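Carbohydrate esterase (Metagenome, PDB 6TKX) acts as a carbohydrate esterase of the alpha/beta hydrolase fold, probably cleaving both feruloyl and acetyl esters from complex xylans. Local coordinates at residues M6-A11 and A62-S67; T17-V22 and L34-P39; Y46-I51 and Y115-S120; I93-I98 and L151-E156; A104-R109 and N161-G166. One frame throughout, in Å; residues are numbered along the deposited sequence.

Interactions 1, 2 and 3 form a connected group around the first strands of the alpha/beta hydrolase sheet. Lys63 NZ of interaction 1 makes a salt bridge of 2.7 Å to Asp35 OD2 of interaction 2. Leu38 CD1 of interaction 2 lies 3.2 Å from Tyr115 O of interaction 3. Interaction 5 joins through a probable hydrogen bond between Tyr107 OH and Tyr115 OH, 3.1 Å. It shares helix 96-110 with interaction 4, where Glu156 OE2 reaches Arg106 NH1 at 3.6 Å in a salt bridge. The centres of interactions 1 and 4 lie about 27 Å apart. Interaction 4 touches helix 129-138, which follows the probable nucleophile elbow at Ser128.

Interaction 1. Residues M6-A11 and A62-S67; sequences MPKGPA and AKAMAS
Ala64 turns its methyl toward the loop 6-11, and CB meets Lys8 CG at 3.8 Å. The CG of Lys8 stands opposite the backbone N (chi1 -170°), and the aliphatic start of the chain passes beside the methyl. The carbonyl of the same alanine takes a weak hydrogen bond from the loop, Gly9 N to Ala64 O at 3.3 Å. The bond is bent, 146° at the hydrogen. Ala64 lies in the first turn of helix 63-77. That helix links the parallel strands 46-52 and 80-84, a beta-alpha-beta crossover of the alpha/beta hydrolase fold. The loop 6-11 comes before the first strand and lies against the start of the helix. One turn on from Ala64, Ser67 also faces the loop. Its CB touches Gly9 CA at 3.7 Å and Pro10 CD at 3.7 Å. Gly9 has positive phi (81°). A side chain at this positive phi would collide with the following proline, not with the helix. The proline ring and Ser67 both also touch Tyr37 of strand 33-39.

Interaction 2. Residues T17-V22 and L34-P39; sequences TSWTNV and LDIYLP
The antiparallel hairpin of strands 15-23 and 33-39 is paired regularly from Thr17 to Trp19, then broken by a bulge. Trp19 and Ile36 exchange two hydrogen bonds, N to O and O to N, each 2.9 Å. Leu38 N donates to Thr17 O. On the face that carries Trp19, the indole reaches along the neighbouring strand. Its CG lies opposite its own carbonyl carbon (chi1 -63°), and the six-membered ring comes to Ile36 and Leu38. CE3 lies 3.8 Å from Ile36 CG2, while Leu38 CD1 meets CZ3 at the ring edge, 3.5 Å away. Tyr115 packs edge-to-face with this indole. On the other face Ser18 CB rests 3.9 Å from Tyr37 CD1. Further along, the register slips by one residue. Asn21 and Val22 both face Leu34, which makes a G1 beta bulge. Val22 N donates to Leu34 O, and Leu34 N donates to Val22 O. The extra residue is tied by a side chain: Asn21 N points at Asp35 OD1, 2.7 Å away and nearly straight at 175°. Asp35 OD2 forms a salt bridge with Lys63, which also bonds Asn21 OD1. Without the carboxylate, as with an alanine here, Asn21 N would probably lose its acceptor and Lys63 its charged mate. Within the bulge, Val22 CB packs on Leu34 CD1 at 3.8 Å.

Interaction 3. Residues Y46-I51 and Y115-S120; sequences YKAIII and YNIDPS
This is a short parallel beta contact at the start of strand 46-52, where strand 117-119 runs across it at 74°. Tyr46 and Ile117 form the bridge. Tyr46 N donates to Asn116 O at 2.9 Å, and Asp118 N donates to Tyr46 O at 2.6 Å, from well above the carbonyl plane. The Tyr46 ring passes obliquely by Asn116 O, with CD2 3.3 Å from it. Ala48 CB packs against Ile117 CG2 at 3.7 Å. Beyond this the chain turns a corner, and strand 121-127 takes over the pairing with strand 46-52. Asp118 shapes that corner. Its CG stands opposite the backbone N (chi1 178°), and OD2 accepts a hydrogen bond from Ser120 N at 2.8 Å from above the carboxylate plane, an Asx turn. A leucine in place of Asp118 is likely to leave Ser120 N without this acceptor and the turn less fixed. Lys47 runs alongside Asp118, with CE 3.8 Å from OD1. The amine does not touch the carboxylate, since NZ is 5.0 Å from OD1 and bonds Ser290 O instead. The opposite charges may still attract each other weakly, but the backbone bonds and the Asx turn give the defined polar links.

Interaction 4. Residues I93-I98 and L151-E156; sequences IWPAQI and LTVDIE
The indole of Trp94 has Pro95 CB and the Ile98 side chain on one face, both set toward the rim. Val153 CG2 approaches the indole obliquely from the other segment, 4.5 Å from Trp94 NE1. The ring of Phe136, on helix 129-138, meets the indole edge-to-face. The contact sets the N-terminal end of helix 96-110 against strand 151-154, one arm of a small two-stranded antiparallel sheet with strand 145-148. Pro95 is the N-cap residue, and the peptide bond before it is cis. Its ring points at the strand, and CG lies 4.0 Å from Val153 CB. One turn into the helix Ile98 faces the residue after the strand, Ile155. The CB of Ile155 points off, but with CG1 opposite the carbonyl carbon (chi1 -67°) the side chain bends back toward the helix. Ile155 CG2 comes within 4.2 Å of Ile98 CG1, and the two side chains cross at a slant. Phe136 touches both isoleucines, so these apolar groups are buried together. Among them lies the carbonyl of Asp154, which accepts a hydrogen bond from Gln99 NE2. The same Asp154 O sits 3.1 Å from Pro95 CG.

Interaction 5. Residues A104-R109 and N161-G166; sequences AIRYVR and NYLSTG
One water accepts hydrogen bonds from both sides: from Arg106 NE at 2.8 Å and from Tyr162 N at 3.0 Å. It ties the helix side chain to the loop backbone. The rest of the guanidinium has its own partners in the nearby chain, NH2 with Leu159 O and NH1 with Glu156 O. Backbone carbonyls and the Glu156 carboxylate surround the buried guanidinium, which would tend to hold it in place. Tyr162 O lies at the guanidinium edge, near its plane, and Arg106 CD rests 3.5 Å from it. Leu163 crosses the outer end, with CD2 3.5 Å from Arg106 NH2. Residues Tyr162 to Thr165 form a type I turn, closed by Thr165 N donating to Tyr162 O. At the end of the turn Thr165 puts CG2 against the shaft of Arg109, 3.3 Å from its CG. The Arg109 chain bends at chi3, -82°. Its NH1 then donates to Gly166 O at 3.1 Å, from above that carbonyl plane, and also bonds His168 O. Next to this, Tyr107 and Tyr162 point the same way with rings turned 73° to each other, and Tyr107 CD2 meets Tyr162 CE2 at 3.7 Å. Tyr107 OH bonds Tyr115 OH. On the inner side of helix 96-110, Ile105 and Val108 rest on Ile50 of strand 46-52, as expected of a helix that covers the central sheet in an alpha/beta hydrolase.

Interaction 1. Residues M6-A11 and A62-S67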
# COMPACT_ATOMS: atom_id res chain seq x y z
N MET A 6 10.70 6.53 -20.08
CA MET A 6 9.50 6.14 -19.36
C MET A 6 9.27 7.12 -18.21
O MET A 6 10.24 7.56 -17.58
CB MET A 6 9.61 4.71 -18.82
CG MET A 6 9.41 3.61 -19.86
SD MET A 6 7.97 3.83 -20.95
CE MET A 6 6.58 3.32 -19.92
N PRO A 7 8.00 7.51 -17.91
CA PRO A 7 7.75 8.49 -16.84
C PRO A 7 8.41 8.10 -15.52
O PRO A 7 8.17 6.99 -15.01
CB PRO A 7 6.21 8.51 -16.72
CG PRO A 7 5.72 7.28 -17.47
CD PRO A 7 6.75 7.04 -18.54
N LYS A 8 9.28 8.99 -15.00
CA LYS A 8 10.03 8.78 -13.76
C LYS A 8 9.62 9.82 -12.72
O LYS A 8 10.10 10.96 -12.72
CB LYS A 8 11.55 8.83 -13.99
CG LYS A 8 12.33 8.35 -12.73
CD LYS A 8 13.83 8.55 -12.81
CE LYS A 8 14.47 8.56 -11.40
NZ LYS A 8 15.21 7.32 -11.03
N GLY A 9 8.74 9.40 -11.80
CA GLY A 9 8.18 10.29 -10.82
C GLY A 9 7.05 11.07 -11.46
O GLY A 9 6.75 10.91 -12.64
N PRO A 10 6.37 11.90 -10.69
CA PRO A 10 5.28 12.68 -11.27
C PRO A 10 5.82 13.83 -12.12
O PRO A 10 6.90 14.37 -11.86
CB PRO A 10 4.55 13.19 -10.02
CG PRO A 10 5.64 13.33 -9.01
CD PRO A 10 6.68 12.32 -9.31
N ALA A 11 5.05 14.18 -13.15
CA ALA A 11 5.45 15.24 -14.07
C ALA A 11 5.86 16.51 -13.31
O ALA A 11 5.38 16.78 -12.20
CB ALA A 11 4.31 15.55 -15.04
N ALA A 62 11.36 0.77 -6.67
CA ALA A 62 10.43 1.15 -7.72
C ALA A 62 9.50 2.29 -7.33
O ALA A 62 8.48 2.50 -7.99
CB ALA A 62 9.58 -0.07 -8.13
N LYS A 63 9.82 3.01 -6.25
CA LYS A 63 8.98 4.14 -5.83
C LYS A 63 8.74 5.17 -6.94
O LYS A 63 7.69 5.82 -6.96
CB LYS A 63 9.66 4.81 -4.63
CG LYS A 63 11.14 5.14 -4.86
CD LYS A 63 11.65 5.90 -3.66
CE LYS A 63 13.13 6.14 -3.73
NZ LYS A 63 13.48 7.11 -4.81
N ALA A 64 9.67 5.33 -7.88
CA ALA A 64 9.42 6.29 -8.97
C ALA A 64 8.34 5.78 -9.92
O ALA A 64 7.57 6.58 -10.46
CB ALA A 64 10.72 6.61 -9.73
N MET A 65 8.22 4.47 -10.11
CA MET A 65 7.11 3.96 -10.92
C MET A 65 5.76 4.29 -10.27
O MET A 65 4.83 4.72 -10.95
CB MET A 65 7.25 2.45 -11.13
CG MET A 65 8.14 2.08 -12.34
SD MET A 65 8.70 0.35 -12.22
CE MET A 65 10.43 0.41 -12.73
N ALA A 66 5.64 4.10 -8.96
CA ALA A 66 4.36 4.35 -8.31
C ALA A 66 3.99 5.82 -8.42
O ALA A 66 2.85 6.16 -8.77
CB ALA A 66 4.42 3.90 -6.86
N SER A 67 4.97 6.70 -8.14
CA SER A 67 4.80 8.14 -8.36
C SER A 67 4.29 8.45 -9.76
O SER A 67 3.32 9.20 -9.94
CB SER A 67 6.14 8.84 -8.16
OG SER A 67 6.40 9.02 -6.81

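Interaction 2. Residues T17-V22 and L34-P39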
# COMPACT_ATOMS: atom_id res chain seq x y z
N THR A 17 7.44 21.16 -4.81
CA THR A 17 8.55 20.82 -3.95
C THR A 17 8.75 19.32 -3.97
O THR A 17 7.78 18.57 -3.93
CB THR A 17 8.27 21.31 -2.53
OG1 THR A 17 7.75 22.64 -2.60
CG2 THR A 17 9.52 21.27 -1.69
N SER A 18 10.00 18.91 -3.95
CA SER A 18 10.40 17.54 -4.22
C SER A 18 11.60 17.26 -3.32
O SER A 18 12.53 18.07 -3.29
CB SER A 18 10.71 17.39 -5.72
OG SER A 18 11.96 16.79 -6.01
N TRP A 19 11.53 16.19 -2.52
CA TRP A 19 12.69 15.62 -1.82
C TRP A 19 12.80 14.16 -2.24
O TRP A 19 11.86 13.38 -2.02
CB TRP A 19 12.57 15.69 -0.29
CG TRP A 19 12.50 17.02 0.43
CD1 TRP A 19 13.54 17.68 1.05
CD2 TRP A 19 11.33 17.82 0.66
NE1 TRP A 19 13.09 18.82 1.63
CE2 TRP A 19 11.74 18.95 1.41
CE3 TRP A 19 9.98 17.72 0.29
CZ2 TRP A 19 10.86 19.96 1.81
CZ3 TRP A 19 9.10 18.73 0.68
CH2 TRP A 19 9.55 19.83 1.44
N THR A 20 13.93 13.76 -2.80
CA THR A 20 14.06 12.40 -3.32
C THR A 20 15.16 11.65 -2.59
O THR A 20 16.14 12.24 -2.12
CB THR A 20 14.35 12.34 -4.87
OG1 THR A 20 15.59 12.96 -5.20
CG2 THR A 20 13.22 13.01 -5.64
N ASN A 21 14.94 10.35 -2.50
CA ASN A 21 15.85 9.40 -1.87
C ASN A 21 16.19 9.80 -0.45
O ASN A 21 17.34 9.81 -0.03
CB ASN A 21 17.09 9.21 -2.72
CG ASN A 21 16.76 8.57 -4.06
OD1 ASN A 21 16.24 7.44 -4.12
ND2 ASN A 21 17.03 9.29 -5.13
N VAL A 22 15.13 10.15 0.29
CA VAL A 22 15.17 10.34 1.73
C VAL A 22 15.06 8.98 2.43
O VAL A 22 14.11 8.22 2.19
CB VAL A 22 14.03 11.27 2.17
CG1 VAL A 22 14.01 11.40 3.70
CG2 VAL A 22 14.13 12.64 1.49
N LEU A 34 12.53 6.92 0.34
CA LEU A 34 11.24 7.38 -0.13
C LEU A 34 11.40 8.73 -0.79
O LEU A 34 12.44 9.39 -0.65
CB LEU A 34 10.22 7.48 1.01
CG LEU A 34 10.53 8.27 2.27
CD1 LEU A 34 10.59 9.74 2.04
CD2 LEU A 34 9.44 7.97 3.25
N ASP A 35 10.36 9.16 -1.51
CA ASP A 35 10.34 10.46 -2.17
C ASP A 35 9.08 11.19 -1.72
O ASP A 35 8.07 10.55 -1.42
CB ASP A 35 10.36 10.33 -3.71
CG ASP A 35 11.49 9.45 -4.23
OD1 ASP A 35 12.60 9.50 -3.66
OD2 ASP A 35 11.28 8.70 -5.21
N ILE A 36 9.14 12.53 -1.68
CA ILE A 36 8.08 13.39 -1.16
C ILE A 36 7.83 14.50 -2.15
O ILE A 36 8.78 15.15 -2.60
CB ILE A 36 8.45 13.98 0.22
CG1 ILE A 36 8.63 12.85 1.24
CG2 ILE A 36 7.37 14.97 0.66
CD1 ILE A 36 9.07 13.28 2.62
N TYR A 37 6.55 14.76 -2.44
CA TYR A 37 6.17 15.81 -3.37
C TYR A 37 5.03 16.62 -2.76
O TYR A 37 4.05 16.06 -2.27
CB TYR A 37 5.73 15.26 -4.73
CG TYR A 37 6.77 14.37 -5.37
CD1 TYR A 37 7.71 14.90 -6.23
CD2 TYR A 37 6.80 12.99 -5.12
CE1 TYR A 37 8.67 14.11 -6.82
CE2 TYR A 37 7.77 12.18 -5.73
CZ TYR A 37 8.70 12.77 -6.59
OH TYR A 37 9.68 12.04 -7.23
N LEU A 38 5.14 17.95 -2.83
CA LEU A 38 4.04 18.80 -2.41
C LEU A 38 3.38 19.42 -3.63
O LEU A 38 4.04 19.71 -4.63
CB LEU A 38 4.52 19.91 -1.45
CG LEU A 38 5.47 19.39 -0.35
CD1 LEU A 38 6.05 20.51 0.51
CD2 LEU A 38 4.76 18.33 0.51
N PRO A 39 2.07 19.61 -3.60
CA PRO A 39 1.37 20.09 -4.79
C PRO A 39 1.92 21.40 -5.34
O PRO A 39 2.61 22.17 -4.65
CB PRO A 39 -0.08 20.25 -4.31
CG PRO A 39 -0.23 19.29 -3.21
CD PRO A 39 1.13 19.14 -2.56

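Interaction 3. Residues Y46-I51 and Y115-S120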
# COMPACT_ATOMS: atom_id res chain seq x y z
N TYR A 46 -0.07 20.39 3.85
CA TYR A 46 -0.76 19.42 3.02
C TYR A 46 -0.98 18.16 3.84
O TYR A 46 -0.05 17.68 4.49
CB TYR A 46 0.03 19.08 1.77
CG TYR A 46 0.52 20.31 1.05
CD1 TYR A 46 -0.29 20.97 0.13
CD2 TYR A 46 1.77 20.81 1.30
CE1 TYR A 46 0.16 22.09 -0.52
CE2 TYR A 46 2.23 21.93 0.65
CZ TYR A 46 1.42 22.56 -0.26
OH TYR A 46 1.90 23.68 -0.90
N LYS A 47 -2.20 17.66 3.81
CA LYS A 47 -2.44 16.29 4.25
C LYS A 47 -1.75 15.32 3.29
O LYS A 47 -1.52 15.64 2.11
CB LYS A 47 -3.95 16.05 4.36
CG LYS A 47 -4.55 16.84 5.53
CD LYS A 47 -6.03 17.15 5.36
CE LYS A 47 -6.63 17.69 6.68
NZ LYS A 47 -8.09 18.02 6.56
N ALA A 48 -1.40 14.15 3.81
CA ALA A 48 -0.43 13.26 3.18
C ALA A 48 -1.07 11.95 2.72
O ALA A 48 -1.95 11.41 3.40
CB ALA A 48 0.72 12.98 4.15
N ILE A 49 -0.61 11.45 1.58
CA ILE A 49 -0.98 10.15 1.03
C ILE A 49 0.31 9.40 0.73
O ILE A 49 1.13 9.88 -0.06
CB ILE A 49 -1.82 10.27 -0.27
CG1 ILE A 49 -3.10 11.09 -0.08
CG2 ILE A 49 -2.15 8.87 -0.85
CD1 ILE A 49 -4.21 10.39 0.68
N ILE A 50 0.50 8.25 1.37
CA ILE A 50 1.62 7.36 1.08
C ILE A 50 1.24 6.40 -0.04
O ILE A 50 0.11 5.87 -0.07
CB ILE A 50 2.05 6.60 2.34
CG1 ILE A 50 2.66 7.57 3.34
CG2 ILE A 50 3.01 5.50 1.96
CD1 ILE A 50 3.10 6.93 4.64
N ILE A 51 2.18 6.15 -0.96
CA ILE A 51 1.90 5.29 -2.10
C ILE A 51 2.97 4.20 -2.19
O ILE A 51 4.12 4.39 -1.78
CB ILE A 51 1.78 6.10 -3.42
CG1 ILE A 51 3.13 6.63 -3.90
CG2 ILE A 51 0.80 7.26 -3.20
CD1 ILE A 51 3.09 7.32 -5.32
N TYR A 115 8.30 18.93 6.33
CA TYR A 115 7.91 18.76 4.94
C TYR A 115 6.62 19.48 4.63
O TYR A 115 6.09 19.34 3.53
CB TYR A 115 7.76 17.27 4.61
CG TYR A 115 9.06 16.53 4.69
CD1 TYR A 115 10.07 16.76 3.76
CD2 TYR A 115 9.29 15.59 5.68
CE1 TYR A 115 11.26 16.10 3.82
CE2 TYR A 115 10.49 14.91 5.75
CZ TYR A 115 11.47 15.17 4.81
OH TYR A 115 12.68 14.51 4.85
N ASN A 116 6.09 20.24 5.59
CA ASN A 116 4.86 20.99 5.38
C ASN A 116 3.70 20.05 5.16
O ASN A 116 2.75 20.37 4.44
CB ASN A 116 5.03 21.98 4.23
CG ASN A 116 6.15 22.96 4.52
OD1 ASN A 116 7.22 22.96 3.89
ND2 ASN A 116 5.94 23.76 5.52
N ILE A 117 3.82 18.90 5.81
CA ILE A 117 2.77 17.91 5.90
C ILE A 117 1.94 18.15 7.15
O ILE A 117 2.48 18.23 8.27
CB ILE A 117 3.37 16.49 5.90
CG1 ILE A 117 3.93 16.15 4.52
CG2 ILE A 117 2.35 15.45 6.33
CD1 ILE A 117 4.98 15.07 4.55
N ASP A 118 0.65 18.25 6.98
CA ASP A 118 -0.25 18.09 8.11
C ASP A 118 -0.47 16.61 8.43
O ASP A 118 -1.12 15.90 7.65
CB ASP A 118 -1.59 18.76 7.79
CG ASP A 118 -2.56 18.59 8.89
OD1 ASP A 118 -3.73 18.98 8.73
OD2 ASP A 118 -2.14 18.05 9.94
N PRO A 119 -0.00 16.12 9.58
CA PRO A 119 -0.17 14.69 9.92
C PRO A 119 -1.54 14.35 10.49
O PRO A 119 -1.81 13.18 10.78
CB PRO A 119 0.95 14.46 10.95
CG PRO A 119 1.28 15.86 11.49
CD PRO A 119 0.48 16.87 10.75
N SER A 120 -2.41 15.34 10.65
CA SER A 120 -3.83 15.17 10.86
C SER A 120 -4.43 14.07 10.00
O SER A 120 -5.45 13.47 10.37
CB SER A 120 -4.52 16.52 10.58
OG SER A 120 -5.92 16.43 10.43

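Interaction 4. Residues I93-I98 and L151-E156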
# COMPACT_ATOMS: atom_id res chain seq x y z
N ILE A 93 12.33 -12.08 4.24
CA ILE A 93 10.97 -12.59 4.21
C ILE A 93 10.05 -11.79 5.13
O ILE A 93 10.48 -10.98 5.97
CB ILE A 93 10.86 -14.09 4.55
CG1 ILE A 93 11.01 -14.34 6.04
CG2 ILE A 93 11.85 -14.92 3.77
CD1 ILE A 93 10.70 -15.78 6.39
N TRP A 94 8.77 -12.00 4.94
CA TRP A 94 7.76 -11.42 5.81
C TRP A 94 8.11 -11.76 7.25
O TRP A 94 8.65 -12.84 7.52
CB TRP A 94 6.42 -11.99 5.39
CG TRP A 94 5.20 -11.49 6.03
CD1 TRP A 94 4.53 -12.06 7.06
CD2 TRP A 94 4.45 -10.33 5.65
NE1 TRP A 94 3.40 -11.34 7.35
CE2 TRP A 94 3.34 -10.26 6.51
CE3 TRP A 94 4.62 -9.33 4.69
CZ2 TRP A 94 2.38 -9.25 6.43
CZ3 TRP A 94 3.67 -8.29 4.62
CH2 TRP A 94 2.57 -8.27 5.48
N PRO A 95 7.88 -10.85 8.21
CA PRO A 95 7.16 -9.60 8.04
C PRO A 95 8.00 -8.41 7.55
O PRO A 95 7.56 -7.30 7.74
CB PRO A 95 6.63 -9.32 9.46
CG PRO A 95 7.66 -9.93 10.38
CD PRO A 95 8.34 -11.04 9.60
N ALA A 96 9.16 -8.62 6.93
CA ALA A 96 10.05 -7.48 6.66
C ALA A 96 9.34 -6.35 5.90
O ALA A 96 9.47 -5.17 6.26
CB ALA A 96 11.29 -7.97 5.90
N GLN A 97 8.56 -6.69 4.87
CA GLN A 97 7.94 -5.66 4.03
C GLN A 97 7.01 -4.76 4.83
O GLN A 97 6.95 -3.53 4.60
CB GLN A 97 7.17 -6.33 2.89
CG GLN A 97 8.04 -7.01 1.85
CD GLN A 97 8.83 -8.23 2.33
OE1 GLN A 97 8.42 -8.97 3.22
NE2 GLN A 97 10.00 -8.44 1.72
N ILE A 98 6.25 -5.35 5.76
CA ILE A 98 5.26 -4.57 6.49
C ILE A 98 5.96 -3.71 7.54
O ILE A 98 5.51 -2.61 7.83
CB ILE A 98 4.19 -5.48 7.14
CG1 ILE A 98 3.15 -4.63 7.85
CG2 ILE A 98 4.83 -6.54 8.07
CD1 ILE A 98 2.40 -3.70 6.93
N LEU A 151 2.85 -19.64 15.22
CA LEU A 151 3.64 -18.70 14.43
C LEU A 151 3.39 -17.30 14.93
O LEU A 151 2.23 -16.88 15.04
CB LEU A 151 3.27 -18.80 12.95
CG LEU A 151 4.00 -17.82 12.02
CD1 LEU A 151 5.51 -18.05 12.04
CD2 LEU A 151 3.45 -17.93 10.62
N THR A 152 4.46 -16.56 15.20
CA THR A 152 4.38 -15.16 15.60
C THR A 152 5.17 -14.26 14.66
O THR A 152 6.34 -14.56 14.38
CB THR A 152 4.91 -14.95 17.02
OG1 THR A 152 4.19 -15.81 17.92
CG2 THR A 152 4.75 -13.47 17.44
N VAL A 153 4.56 -13.15 14.23
CA VAL A 153 5.26 -12.18 13.39
C VAL A 153 5.15 -10.77 13.97
O VAL A 153 4.08 -10.31 14.39
CB VAL A 153 4.77 -12.17 11.91
CG1 VAL A 153 5.01 -13.54 11.28
CG2 VAL A 153 3.33 -11.66 11.79
N ASP A 154 6.29 -10.09 13.95
CA ASP A 154 6.46 -8.70 14.37
C ASP A 154 6.05 -7.78 13.22
O ASP A 154 6.80 -7.58 12.27
CB ASP A 154 7.92 -8.53 14.78
CG ASP A 154 8.18 -7.26 15.51
OD1 ASP A 154 7.33 -6.33 15.49
OD2 ASP A 154 9.29 -7.22 16.11
N ILE A 155 4.83 -7.23 13.32
CA ILE A 155 4.25 -6.31 12.36
C ILE A 155 4.83 -4.88 12.47
O ILE A 155 5.07 -4.21 11.46
CB ILE A 155 2.72 -6.31 12.58
CG1 ILE A 155 2.11 -7.65 12.23
CG2 ILE A 155 2.04 -5.22 11.82
CD1 ILE A 155 2.32 -8.07 10.81
N GLU A 156 4.99 -4.35 13.69
CA GLU A 156 5.43 -2.95 13.77
C GLU A 156 6.94 -2.83 13.58
O GLU A 156 7.43 -1.86 12.96
CB GLU A 156 5.00 -2.31 15.10
CG GLU A 156 5.67 -0.94 15.40
CD GLU A 156 4.82 0.26 15.06
OE1 GLU A 156 3.91 0.15 14.22
OE2 GLU A 156 5.07 1.34 15.66

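Interaction 5. Residues A104-R109 and N161-G166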
# COMPACT_ATOMS: atom_id res chain seq x y z
N ALA A 104 8.17 3.61 7.50
CA ALA A 104 8.02 4.76 6.62
C ALA A 104 6.95 5.67 7.17
O ALA A 104 7.06 6.91 7.09
CB ALA A 104 7.69 4.29 5.20
N ILE A 105 5.92 5.08 7.77
CA ILE A 105 4.81 5.87 8.28
C ILE A 105 5.24 6.67 9.51
O ILE A 105 4.92 7.86 9.66
CB ILE A 105 3.61 4.95 8.59
CG1 ILE A 105 3.18 4.21 7.31
CG2 ILE A 105 2.42 5.72 9.12
CD1 ILE A 105 1.69 3.85 7.23
N ARG A 106 5.96 6.03 10.42
CA ARG A 106 6.44 6.76 11.58
C ARG A 106 7.32 7.91 11.12
O ARG A 106 7.26 9.01 11.67
CB ARG A 106 7.21 5.84 12.51
CG ARG A 106 6.47 4.56 12.80
CD ARG A 106 7.03 3.84 13.95
NE ARG A 106 8.31 3.18 13.69
CZ ARG A 106 8.43 1.95 13.21
NH1 ARG A 106 7.35 1.26 12.92
NH2 ARG A 106 9.63 1.42 13.02
N TYR A 107 8.11 7.68 10.07
CA TYR A 107 8.94 8.75 9.53
C TYR A 107 8.09 9.92 9.08
O TYR A 107 8.29 11.06 9.50
CB TYR A 107 9.81 8.24 8.38
CG TYR A 107 10.81 9.29 7.93
CD1 TYR A 107 10.42 10.33 7.08
CD2 TYR A 107 12.11 9.27 8.41
CE1 TYR A 107 11.33 11.32 6.69
CE2 TYR A 107 13.01 10.26 8.04
CZ TYR A 107 12.62 11.29 7.17
OH TYR A 107 13.54 12.28 6.79
N VAL A 108 7.12 9.65 8.21
CA VAL A 108 6.33 10.76 7.68
C VAL A 108 5.64 11.51 8.82
O VAL A 108 5.74 12.74 8.93
CB VAL A 108 5.34 10.27 6.61
CG1 VAL A 108 4.41 11.39 6.15
CG2 VAL A 108 6.11 9.69 5.37
N ARG A 109 4.97 10.78 9.72
CA ARG A 109 4.23 11.43 10.81
C ARG A 109 5.15 12.25 11.71
O ARG A 109 4.84 13.39 12.06
CB ARG A 109 3.49 10.38 11.63
CG ARG A 109 2.80 10.97 12.85
CD ARG A 109 1.80 9.98 13.46
NE ARG A 109 0.50 9.99 12.77
CZ ARG A 109 0.05 9.03 11.95
NH1 ARG A 109 0.77 7.93 11.70
NH2 ARG A 109 -1.16 9.19 11.38
N ASN A 161 14.27 5.45 13.91
CA ASN A 161 14.46 6.26 15.11
C ASN A 161 13.22 7.05 15.48
O ASN A 161 13.33 8.07 16.18
CB ASN A 161 15.67 7.19 14.93
CG ASN A 161 16.99 6.43 14.89
OD1 ASN A 161 17.11 5.36 15.48
ND2 ASN A 161 17.97 6.98 14.19
N TYR A 162 12.04 6.59 15.06
CA TYR A 162 10.78 7.24 15.42
C TYR A 162 9.78 6.23 15.98
O TYR A 162 8.57 6.35 15.76
CB TYR A 162 10.20 8.00 14.21
CG TYR A 162 11.23 8.92 13.53
CD1 TYR A 162 11.29 10.29 13.84
CD2 TYR A 162 12.15 8.43 12.59
CE1 TYR A 162 12.25 11.14 13.22
CE2 TYR A 162 13.10 9.25 11.99
CZ TYR A 162 13.15 10.61 12.30
OH TYR A 162 14.11 11.40 11.67
N LEU A 163 10.25 5.27 16.79
CA LEU A 163 9.38 4.20 17.28
C LEU A 163 8.24 4.69 18.18
O LEU A 163 7.24 3.98 18.32
CB LEU A 163 10.18 3.13 18.05
CG LEU A 163 11.49 2.64 17.42
CD1 LEU A 163 12.13 1.38 18.04
CD2 LEU A 163 11.27 2.40 15.94
N SER A 164 8.37 5.87 18.79
CA SER A 164 7.32 6.43 19.63
C SER A 164 6.20 7.07 18.85
O SER A 164 5.14 7.39 19.42
CB SER A 164 7.93 7.50 20.56
OG SER A 164 8.98 6.93 21.32
N THR A 165 6.42 7.34 17.58
CA THR A 165 5.39 7.96 16.77
C THR A 165 4.44 6.88 16.28
O THR A 165 4.86 5.76 15.98
CB THR A 165 6.04 8.69 15.59
OG1 THR A 165 7.00 9.63 16.10
CG2 THR A 165 4.98 9.42 14.77
N GLY A 166 3.16 7.21 16.23
CA GLY A 166 2.19 6.24 15.75
C GLY A 166 2.51 5.82 14.32
O GLY A 166 2.93 6.63 13.49
O HOH W 1 10.83 4.40 13.35